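Local atomic coordinates of Beta2-bungarotoxin (Bungarus multicinctus, PDB entry 1BUN), a protein that acts as a presynaptic snake neurotoxin, a disulfide-linked pair of a phospholipase A2 chain and a Kunitz-type chain, the latter probably directing it to neuronal potassium channels. Residues R21-V33 with N45-E59. Sequence-based numbering, arbitrary orientation.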
ATOM      1  N   ARG B  21      16.926  11.980  17.409  1.00 23.29           N
ATOM      2  CA  ARG B  21      16.034  12.941  16.769  1.00 24.52           C
ATOM      3  C   ARG B  21      14.940  12.229  15.959  1.00 22.07           C
ATOM      4  O   ARG B  21      15.224  11.386  15.099  1.00 21.19           O
ATOM      5  CB  ARG B  21      16.828  13.865  15.861  1.00 29.17           C
ATOM      6  CG  ARG B  21      18.015  14.501  16.581  1.00 38.72           C
ATOM      7  CD  ARG B  21      19.317  14.171  15.857  1.00 44.19           C
ATOM      8  NE  ARG B  21      19.539  12.731  15.792  1.00 48.72           N
ATOM      9  CZ  ARG B  21      20.448  12.092  16.520  1.00 51.70           C
ATOM     10  NH1 ARG B  21      21.222  12.774  17.367  1.00 53.22           N
ATOM     11  NH2 ARG B  21      20.591  10.778  16.388  1.00 52.62           N
ATOM     12  N   ALA B  22      13.693  12.528  16.280  1.00 17.78           N
ATOM     13  CA  ALA B  22      12.603  11.923  15.574  1.00 16.07           C
ATOM     14  C   ALA B  22      11.538  13.014  15.339  1.00 16.02           C
ATOM     15  O   ALA B  22      11.724  14.169  15.726  1.00 15.67           O
ATOM     16  CB  ALA B  22      12.058  10.723  16.368  1.00 11.73           C
ATOM     17  N   PHE B  23      10.491  12.686  14.593  1.00 16.03           N
ATOM     18  CA  PHE B  23       9.446  13.658  14.332  1.00 15.15           C
ATOM     19  C   PHE B  23       8.193  13.062  14.845  1.00 15.83           C
ATOM     20  O   PHE B  23       8.068  11.836  14.935  1.00 16.48           O
ATOM     21  CB  PHE B  23       9.285  13.948  12.853  1.00 13.80           C
ATOM     22  CG  PHE B  23      10.572  14.283  12.164  1.00 13.11           C
ATOM     23  CD1 PHE B  23      11.556  13.330  12.011  1.00 10.79           C
ATOM     24  CD2 PHE B  23      10.796  15.540  11.683  1.00 12.18           C
ATOM     25  CE1 PHE B  23      12.738  13.639  11.393  1.00 11.81           C
ATOM     26  CE2 PHE B  23      11.973  15.839  11.067  1.00 11.63           C
ATOM     27  CZ  PHE B  23      12.949  14.883  10.922  1.00 11.28           C
ATOM     28  N   TYR B  24       7.304  13.947  15.256  1.00 16.36           N
ATOM     29  CA  TYR B  24       6.029  13.575  15.787  1.00 15.91           C
ATOM     30  C   TYR B  24       5.037  14.485  15.111  1.00 16.96           C
ATOM     31  O   TYR B  24       5.423  15.528  14.576  1.00 17.37           O
ATOM     32  CB  TYR B  24       6.024  13.835  17.274  1.00 14.27           C
ATOM     33  CG  TYR B  24       6.027  15.284  17.664  1.00 13.30           C
ATOM     34  CD1 TYR B  24       7.200  16.026  17.707  1.00 14.47           C
ATOM     35  CD2 TYR B  24       4.872  15.874  18.121  1.00 15.20           C
ATOM     36  CE1 TYR B  24       7.198  17.313  18.224  1.00 14.08           C
ATOM     37  CE2 TYR B  24       4.858  17.134  18.624  1.00 15.25           C
ATOM     38  CZ  TYR B  24       6.011  17.851  18.687  1.00 14.40           C
ATOM     39  OH  TYR B  24       5.939  19.078  19.310  1.00 18.58           O
ATOM     40  N   TYR B  25       3.764  14.124  15.139  1.00 17.81           N
ATOM     41  CA  TYR B  25       2.774  14.963  14.499  1.00 20.17           C
ATOM     42  C   TYR B  25       2.174  15.950  15.480  1.00 21.60           C
ATOM     43  O   TYR B  25       1.836  15.589  16.610  1.00 21.45           O
ATOM     44  CB  TYR B  25       1.669  14.108  13.854  1.00 19.78           C
ATOM     45  CG  TYR B  25       0.642  14.918  13.101  1.00 18.30           C
ATOM     46  CD1 TYR B  25       0.975  15.590  11.929  1.00 17.03           C
ATOM     47  CD2 TYR B  25      -0.653  15.044  13.585  1.00 17.62           C
ATOM     48  CE1 TYR B  25       0.040  16.374  11.257  1.00 16.72           C
ATOM     49  CE2 TYR B  25      -1.581  15.817  12.926  1.00 16.84           C
ATOM     50  CZ  TYR B  25      -1.231  16.475  11.768  1.00 17.56           C
ATOM     51  OH  TYR B  25      -2.186  17.212  11.115  1.00 19.98           O
ATOM     52  N   LYS B  26       2.098  17.209  15.068  1.00 23.48           N
ATOM     53  CA  LYS B  26       1.493  18.214  15.907  1.00 26.74           C
ATOM     54  C   LYS B  26       0.129  18.594  15.297  1.00 29.64           C
ATOM     55  O   LYS B  26       0.060  19.205  14.220  1.00 30.94           O
ATOM     56  CB  LYS B  26       2.385  19.446  16.037  1.00 25.65           C
ATOM     57  CG  LYS B  26       2.061  20.208  17.298  1.00 28.72           C
ATOM     58  CD  LYS B  26       2.670  21.596  17.399  1.00 32.28           C
ATOM     59  CE  LYS B  26       2.691  22.060  18.875  1.00 32.82           C
ATOM     60  NZ  LYS B  26       3.642  21.232  19.729  1.00 35.47           N
ATOM     61  N   PRO B  27      -0.974  18.175  15.939  1.00 31.60           N
ATOM     62  CA  PRO B  27      -2.306  18.503  15.420  1.00 33.38           C
ATOM     63  C   PRO B  27      -2.561  19.996  15.250  1.00 34.81           C
ATOM     64  O   PRO B  27      -3.068  20.417  14.224  1.00 36.01           O
ATOM     65  CB  PRO B  27      -3.248  17.864  16.438  1.00 33.30           C
ATOM     66  CG  PRO B  27      -2.403  17.623  17.653  1.00 32.89           C
ATOM     67  CD  PRO B  27      -1.073  17.258  17.086  1.00 32.84           C
ATOM     68  N   SER B  28      -2.118  20.807  16.198  1.00 36.50           N
ATOM     69  CA  SER B  28      -2.309  22.255  16.136  1.00 38.46           C
ATOM     70  C   SER B  28      -1.370  22.954  15.157  1.00 40.69           C
ATOM     71  O   SER B  28      -1.052  24.136  15.333  1.00 40.96           O
ATOM     72  CB  SER B  28      -2.082  22.846  17.516  1.00 38.98           C
ATOM     73  OG  SER B  28      -2.189  21.830  18.499  1.00 42.03           O
ATOM     74  N   ALA B  29      -0.899  22.236  14.143  1.00 42.83           N
ATOM     75  CA  ALA B  29       0.020  22.818  13.168  1.00 44.55           C
ATOM     76  C   ALA B  29       0.015  22.042  11.871  1.00 45.87           C
ATOM     77  O   ALA B  29       0.743  22.382  10.941  1.00 45.69           O
ATOM     78  CB  ALA B  29       1.441  22.867  13.741  1.00 44.43           C
ATOM     79  N   LYS B  30      -0.797  20.987  11.835  1.00 47.75           N
ATOM     80  CA  LYS B  30      -0.934  20.119  10.672  1.00 48.94           C
ATOM     81  C   LYS B  30       0.428  19.833  10.041  1.00 47.81           C
ATOM     82  O   LYS B  30       0.570  19.785   8.813  1.00 49.49           O
ATOM     83  CB  LYS B  30      -1.901  20.741   9.642  1.00 51.61           C
ATOM     84  CG  LYS B  30      -3.255  21.176  10.224  1.00 54.46           C
ATOM     85  CD  LYS B  30      -4.118  20.007  10.713  1.00 57.80           C
ATOM     86  CE  LYS B  30      -5.054  19.461   9.625  1.00 59.52           C
ATOM     87  NZ  LYS B  30      -4.352  18.835   8.455  1.00 60.00           N
ATOM     88  N   ARG B  31       1.420  19.614  10.890  1.00 44.86           N
ATOM     89  CA  ARG B  31       2.776  19.341  10.444  1.00 42.78           C
ATOM     90  C   ARG B  31       3.433  18.330  11.378  1.00 40.78           C
ATOM     91  O   ARG B  31       2.966  18.083  12.506  1.00 41.55           O
ATOM     92  CB  ARG B  31       3.625  20.604  10.554  1.00 45.37           C
ATOM     93  CG  ARG B  31       3.632  21.536   9.395  1.00 50.39           C
ATOM     94  CD  ARG B  31       4.580  22.700   9.698  1.00 54.55           C
ATOM     95  NE  ARG B  31       4.093  23.537  10.796  1.00 58.84           N
ATOM     96  CZ  ARG B  31       3.022  24.334  10.726  1.00 61.07           C
ATOM     97  NH1 ARG B  31       2.315  24.422   9.606  1.00 61.91           N
ATOM     98  NH2 ARG B  31       2.627  25.011  11.795  1.00 62.27           N
ATOM     99  N   CYS B  32       4.533  17.763  10.909  1.00 37.07           N
ATOM    100  CA  CYS B  32       5.326  16.868  11.719  1.00 33.08           C
ATOM    101  C   CYS B  32       6.461  17.777  12.144  1.00 32.92           C
ATOM    102  O   CYS B  32       6.897  18.618  11.364  1.00 33.49           O
ATOM    103  CB  CYS B  32       5.881  15.764  10.858  1.00 28.58           C
ATOM    104  SG  CYS B  32       4.576  14.624  10.408  1.00 22.68           S
ATOM    105  N   VAL B  33       6.890  17.708  13.389  1.00 32.73           N
ATOM    106  CA  VAL B  33       8.004  18.564  13.769  1.00 31.89           C
ATOM    107  C   VAL B  33       9.055  17.724  14.457  1.00 31.72           C
ATOM    108  O   VAL B  33       8.737  16.623  14.927  1.00 32.60           O
ATOM    109  CB  VAL B  33       7.556  19.769  14.636  1.00 30.76           C
ATOM    110  CG1 VAL B  33       6.757  20.736  13.804  1.00 28.72           C
ATOM    111  CG2 VAL B  33       6.722  19.318  15.790  1.00 30.78           C
ATOM    112  N   ASN B  45       3.705   8.083  18.370  1.00 17.21           N
ATOM    113  CA  ASN B  45       3.792   9.349  17.643  1.00 16.00           C
ATOM    114  C   ASN B  45       5.254   9.754  17.711  1.00 16.63           C
ATOM    115  O   ASN B  45       5.676  10.522  18.593  1.00 17.30           O
ATOM    116  CB  ASN B  45       2.898  10.430  18.285  1.00 15.53           C
ATOM    117  CG  ASN B  45       2.784  11.689  17.433  1.00 17.13           C
ATOM    118  OD1 ASN B  45       3.420  11.798  16.386  1.00 20.69           O
ATOM    119  ND2 ASN B  45       1.983  12.645  17.874  1.00 14.78           N
ATOM    120  N   HIS B  46       6.050   9.062  16.906  1.00 17.19           N
ATOM    121  CA  HIS B  46       7.486   9.295  16.788  1.00 16.71           C
ATOM    122  C   HIS B  46       7.959   8.498  15.578  1.00 17.35           C
ATOM    123  O   HIS B  46       7.839   7.269  15.535  1.00 18.42           O
ATOM    124  CB  HIS B  46       8.246   8.896  18.070  1.00 13.41           C
ATOM    125  CG  HIS B  46       8.118   7.449  18.443  1.00 12.02           C
ATOM    126  ND1 HIS B  46       8.855   6.433  17.875  1.00 11.11           N
ATOM    127  CD2 HIS B  46       7.345   6.854  19.388  1.00 10.74           C
ATOM    128  CE1 HIS B  46       8.516   5.288  18.478  1.00  9.97           C
ATOM    129  NE2 HIS B  46       7.600   5.495  19.407  1.00 10.56           N
ATOM    130  N   PHE B  47       8.495   9.179  14.582  1.00 17.02           N
ATOM    131  CA  PHE B  47       8.923   8.461  13.392  1.00 18.94           C
ATOM    132  C   PHE B  47      10.335   8.884  12.980  1.00 18.79           C
ATOM    133  O   PHE B  47      10.708  10.033  13.181  1.00 19.24           O
ATOM    134  CB  PHE B  47       7.891   8.697  12.246  1.00 20.53           C
ATOM    135  CG  PHE B  47       6.443   8.659  12.705  1.00 19.47           C
ATOM    136  CD1 PHE B  47       5.853   9.775  13.284  1.00 20.18           C
ATOM    137  CD2 PHE B  47       5.709   7.495  12.637  1.00 20.65           C
ATOM    138  CE1 PHE B  47       4.553   9.733  13.799  1.00 20.04           C
ATOM    139  CE2 PHE B  47       4.397   7.443  13.156  1.00 22.24           C
ATOM    140  CZ  PHE B  47       3.825   8.571  13.739  1.00 20.12           C
ATOM    141  N   LYS B  48      11.100   7.964  12.395  1.00 19.38           N
ATOM    142  CA  LYS B  48      12.464   8.247  11.956  1.00 21.02           C
ATOM    143  C   LYS B  48      12.559   9.492  11.102  1.00 21.03           C
ATOM    144  O   LYS B  48      13.605  10.114  11.068  1.00 21.87           O
ATOM    145  CB  LYS B  48      13.045   7.130  11.092  1.00 26.22           C
ATOM    146  CG  LYS B  48      12.684   5.694  11.424  1.00 32.88           C
ATOM    147  CD  LYS B  48      13.106   4.783  10.245  1.00 36.00           C
ATOM    148  CE  LYS B  48      12.598   3.340  10.412  1.00 37.44           C
ATOM    149  NZ  LYS B  48      11.126   3.217  10.222  1.00 35.90           N
ATOM    150  N   SER B  49      11.518   9.826  10.350  1.00 21.11           N
ATOM    151  CA  SER B  49      11.596  11.006   9.501  1.00 22.22           C
ATOM    152  C   SER B  49      10.290  11.699   9.170  1.00 22.49           C
ATOM    153  O   SER B  49       9.213  11.159   9.404  1.00 22.99           O
ATOM    154  CB  SER B  49      12.347  10.676   8.212  1.00 24.37           C
ATOM    155  OG  SER B  49      11.656   9.720   7.428  1.00 25.29           O
ATOM    156  N   ASP B  50      10.411  12.926   8.671  1.00 23.67           N
ATOM    157  CA  ASP B  50       9.284  13.770   8.266  1.00 25.34           C
ATOM    158  C   ASP B  50       8.377  13.046   7.263  1.00 25.90           C
ATOM    159  O   ASP B  50       7.172  12.946   7.462  1.00 26.08           O
ATOM    160  CB  ASP B  50       9.821  15.063   7.620  1.00 27.30           C
ATOM    161  CG  ASP B  50       8.776  16.177   7.552  1.00 30.64           C
ATOM    162  OD1 ASP B  50       7.856  16.199   8.387  1.00 32.91           O
ATOM    163  OD2 ASP B  50       8.868  17.051   6.666  1.00 33.30           O
ATOM    164  N   HIS B  51       8.980  12.505   6.210  1.00 25.88           N
ATOM    165  CA  HIS B  51       8.257  11.791   5.164  1.00 26.04           C
ATOM    166  C   HIS B  51       7.396  10.682   5.745  1.00 24.26           C
ATOM    167  O   HIS B  51       6.215  10.579   5.432  1.00 24.30           O
ATOM    168  CB  HIS B  51       9.242  11.205   4.145  1.00 30.91           C
ATOM    169  CG  HIS B  51       8.614  10.869   2.832  1.00 36.71           C
ATOM    170  ND1 HIS B  51       7.866   9.733   2.603  1.00 39.88           N
ATOM    171  CD2 HIS B  51       8.579  11.575   1.671  1.00 39.16           C
ATOM    172  CE1 HIS B  51       7.401   9.785   1.342  1.00 41.45           C
ATOM    173  NE2 HIS B  51       7.805  10.883   0.729  1.00 41.70           N
ATOM    174  N   LEU B  52       8.005   9.841   6.570  1.00 23.47           N
ATOM    175  CA  LEU B  52       7.321   8.737   7.242  1.00 23.06           C
ATOM    176  C   LEU B  52       6.172   9.274   8.131  1.00 23.78           C
ATOM    177  O   LEU B  52       5.054   8.717   8.185  1.00 23.72           O
ATOM    178  CB  LEU B  52       8.340   7.981   8.103  1.00 22.58           C
ATOM    179  CG  LEU B  52       7.762   6.784   8.849  1.00 23.96           C
ATOM    180  CD1 LEU B  52       7.304   5.748   7.830  1.00 24.06           C
ATOM    181  CD2 LEU B  52       8.755   6.196   9.849  1.00 23.36           C
ATOM    182  N   CYS B  53       6.464  10.363   8.832  1.00 23.54           N
ATOM    183  CA  CYS B  53       5.498  10.992   9.709  1.00 22.74           C
ATOM    184  C   CYS B  53       4.316  11.582   8.934  1.00 23.25           C
ATOM    185  O   CYS B  53       3.172  11.385   9.345  1.00 23.96           O
ATOM    186  CB  CYS B  53       6.169  12.075  10.552  1.00 21.87           C
ATOM    187  SG  CYS B  53       4.992  13.013  11.552  1.00 19.90           S
ATOM    188  N   ARG B  54       4.557  12.278   7.822  1.00 21.62           N
ATOM    189  CA  ARG B  54       3.440  12.852   7.071  1.00 22.43           C
ATOM    190  C   ARG B  54       2.604  11.680   6.616  1.00 23.93           C
ATOM    191  O   ARG B  54       1.411  11.580   6.902  1.00 24.19           O
ATOM    192  CB  ARG B  54       3.913  13.606   5.841  1.00 24.54           C
ATOM    193  CG  ARG B  54       5.142  14.430   6.038  1.00 29.43           C
ATOM    194  CD  ARG B  54       5.227  15.475   4.987  1.00 34.40           C
ATOM    195  NE  ARG B  54       4.290  16.557   5.260  1.00 40.17           N
ATOM    196  CZ  ARG B  54       4.601  17.642   5.975  1.00 43.76           C
ATOM    197  NH1 ARG B  54       5.836  17.779   6.490  1.00 44.40           N
ATOM    198  NH2 ARG B  54       3.677  18.591   6.175  1.00 44.44           N
ATOM    199  N   CYS B  55       3.298  10.730   6.004  1.00 26.33           N
ATOM    200  CA  CYS B  55       2.704   9.509   5.493  1.00 26.20           C
ATOM    201  C   CYS B  55       1.713   8.891   6.459  1.00 25.52           C
ATOM    202  O   CYS B  55       0.614   8.509   6.064  1.00 26.35           O
ATOM    203  CB  CYS B  55       3.800   8.493   5.226  1.00 26.31           C
ATOM    204  SG  CYS B  55       3.223   7.067   4.273  1.00 30.23           S
ATOM    205  N   GLU B  56       2.117   8.806   7.723  1.00 25.35           N
ATOM    206  CA  GLU B  56       1.313   8.187   8.763  1.00 26.11           C
ATOM    207  C   GLU B  56       0.267   9.068   9.408  1.00 27.22           C
ATOM    208  O   GLU B  56      -0.742   8.552   9.903  1.00 26.80           O
ATOM    209  CB  GLU B  56       2.218   7.658   9.885  1.00 26.41           C
ATOM    210  CG  GLU B  56       3.090   6.488   9.552  1.00 27.86           C
ATOM    211  CD  GLU B  56       2.436   5.169   9.875  1.00 29.32           C
ATOM    212  OE1 GLU B  56       1.286   4.941   9.450  1.00 32.43           O
ATOM    213  OE2 GLU B  56       3.080   4.338  10.536  1.00 30.12           O
ATOM    214  N   CYS B  57       0.490  10.381   9.385  1.00 28.85           N
ATOM    215  CA  CYS B  57      -0.396  11.310  10.077  1.00 29.84           C
ATOM    216  C   CYS B  57      -1.062  12.451   9.358  1.00 32.14           C
ATOM    217  O   CYS B  57      -1.980  13.060   9.917  1.00 31.67           O
ATOM    218  CB  CYS B  57       0.338  11.937  11.261  1.00 26.71           C
ATOM    219  SG  CYS B  57       1.024  10.755  12.426  1.00 21.03           S
ATOM    220  N   LEU B  58      -0.571  12.818   8.189  1.00 35.30           N
ATOM    221  CA  LEU B  58      -1.184  13.938   7.499  1.00 40.59           C
ATOM    222  C   LEU B  58      -2.680  13.707   7.287  1.00 43.86           C
ATOM    223  O   LEU B  58      -3.109  12.629   6.886  1.00 43.25           O
ATOM    224  CB  LEU B  58      -0.439  14.272   6.202  1.00 41.39           C
ATOM    225  CG  LEU B  58       0.059  15.726   6.083  1.00 41.51           C
ATOM    226  CD1 LEU B  58       0.576  16.248   7.393  1.00 43.07           C
ATOM    227  CD2 LEU B  58       1.144  15.812   5.038  1.00 42.92           C
ATOM    228  N   GLU B  59      -3.466  14.685   7.729  1.00 49.37           N
ATOM    229  CA  GLU B  59      -4.922  14.648   7.628  1.00 54.67           C
ATOM    230  C   GLU B  59      -5.391  15.069   6.243  1.00 57.35           C
ATOM    231  O   GLU B  59      -5.125  16.187   5.804  1.00 57.38           O
ATOM    232  CB  GLU B  59      -5.531  15.579   8.673  1.00 55.95           C
ATOM    233  CG  GLU B  59      -5.073  15.299  10.094  1.00 59.25           C
ATOM    234  CD  GLU B  59      -5.598  16.324  11.082  1.00 61.68           C
ATOM    235  OE1 GLU B  59      -6.819  16.595  11.045  1.00 62.71           O
ATOM    236  OE2 GLU B  59      -4.791  16.879  11.869  1.00 61.09           O
TER
HETATM  237  O   HOH W   1      15.798  10.668  12.456  1.00 27.11           O
HETATM  238  O   HOH W   2      -2.270  17.346   8.098  1.00 35.00           O
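C32 of the hairpin and C53 of helix 50-57 are joined by a left-handed disulfide (SG to SG 2.0 Å), the bond that ties the C-terminal helix to the twisted β-hairpin in the Kunitz (BPTI) fold. Both cysteine CB atoms point into the interface. The tight part lies around it. N45 uses its whole amide on the backbone of Y25: OD1 takes Y25 N on a lone pair at 2.7 Å, while ND2 gives to Y25 O at 3.2 Å, nearly in the amide plane. ND2 also bonds K9 O, so the buried amide is held by three bonds, which should fix its orientation, since a flip would set ND2 against Y25 N and OD1 against the carbonyls. A single antiparallel bridge follows, F23 and F47 forming a hydrogen-bonded pair through both their N and O atoms. With CG anti to its carbonyl carbon (chi1 -51°), the F23 ring reaches the start of the helix, where D50 N sits 3.5 Å above the plane, over the centre of one face, and F47 O lies at the edge. In Y25, CG is anti to the backbone N (chi1 -177°), which places the ring beside C57; CB of C57 meets CG of Y25 at 3.5 Å. C57 O lies over the centre of one ring face, while SG, bonded to C7 SG, sits obliquely to the ring.

Toward solvent the contact loosens. K30, its chain bent, crosses E59 at about a right angle, its CD and CE lying against E59 OE2, while the NZ to OE2 ion pair is long; one water joins K30 NZ, Y25 OH and E59 N. On the helix, D50 and R54 form a salt bridge whose hydrogen bond, NH1 to OD2, is weak. Y25 OH donates to E59 OE2 at 2.7 Å, from the anti side of that carboxylate oxygen and 26° out of the carboxylate plane.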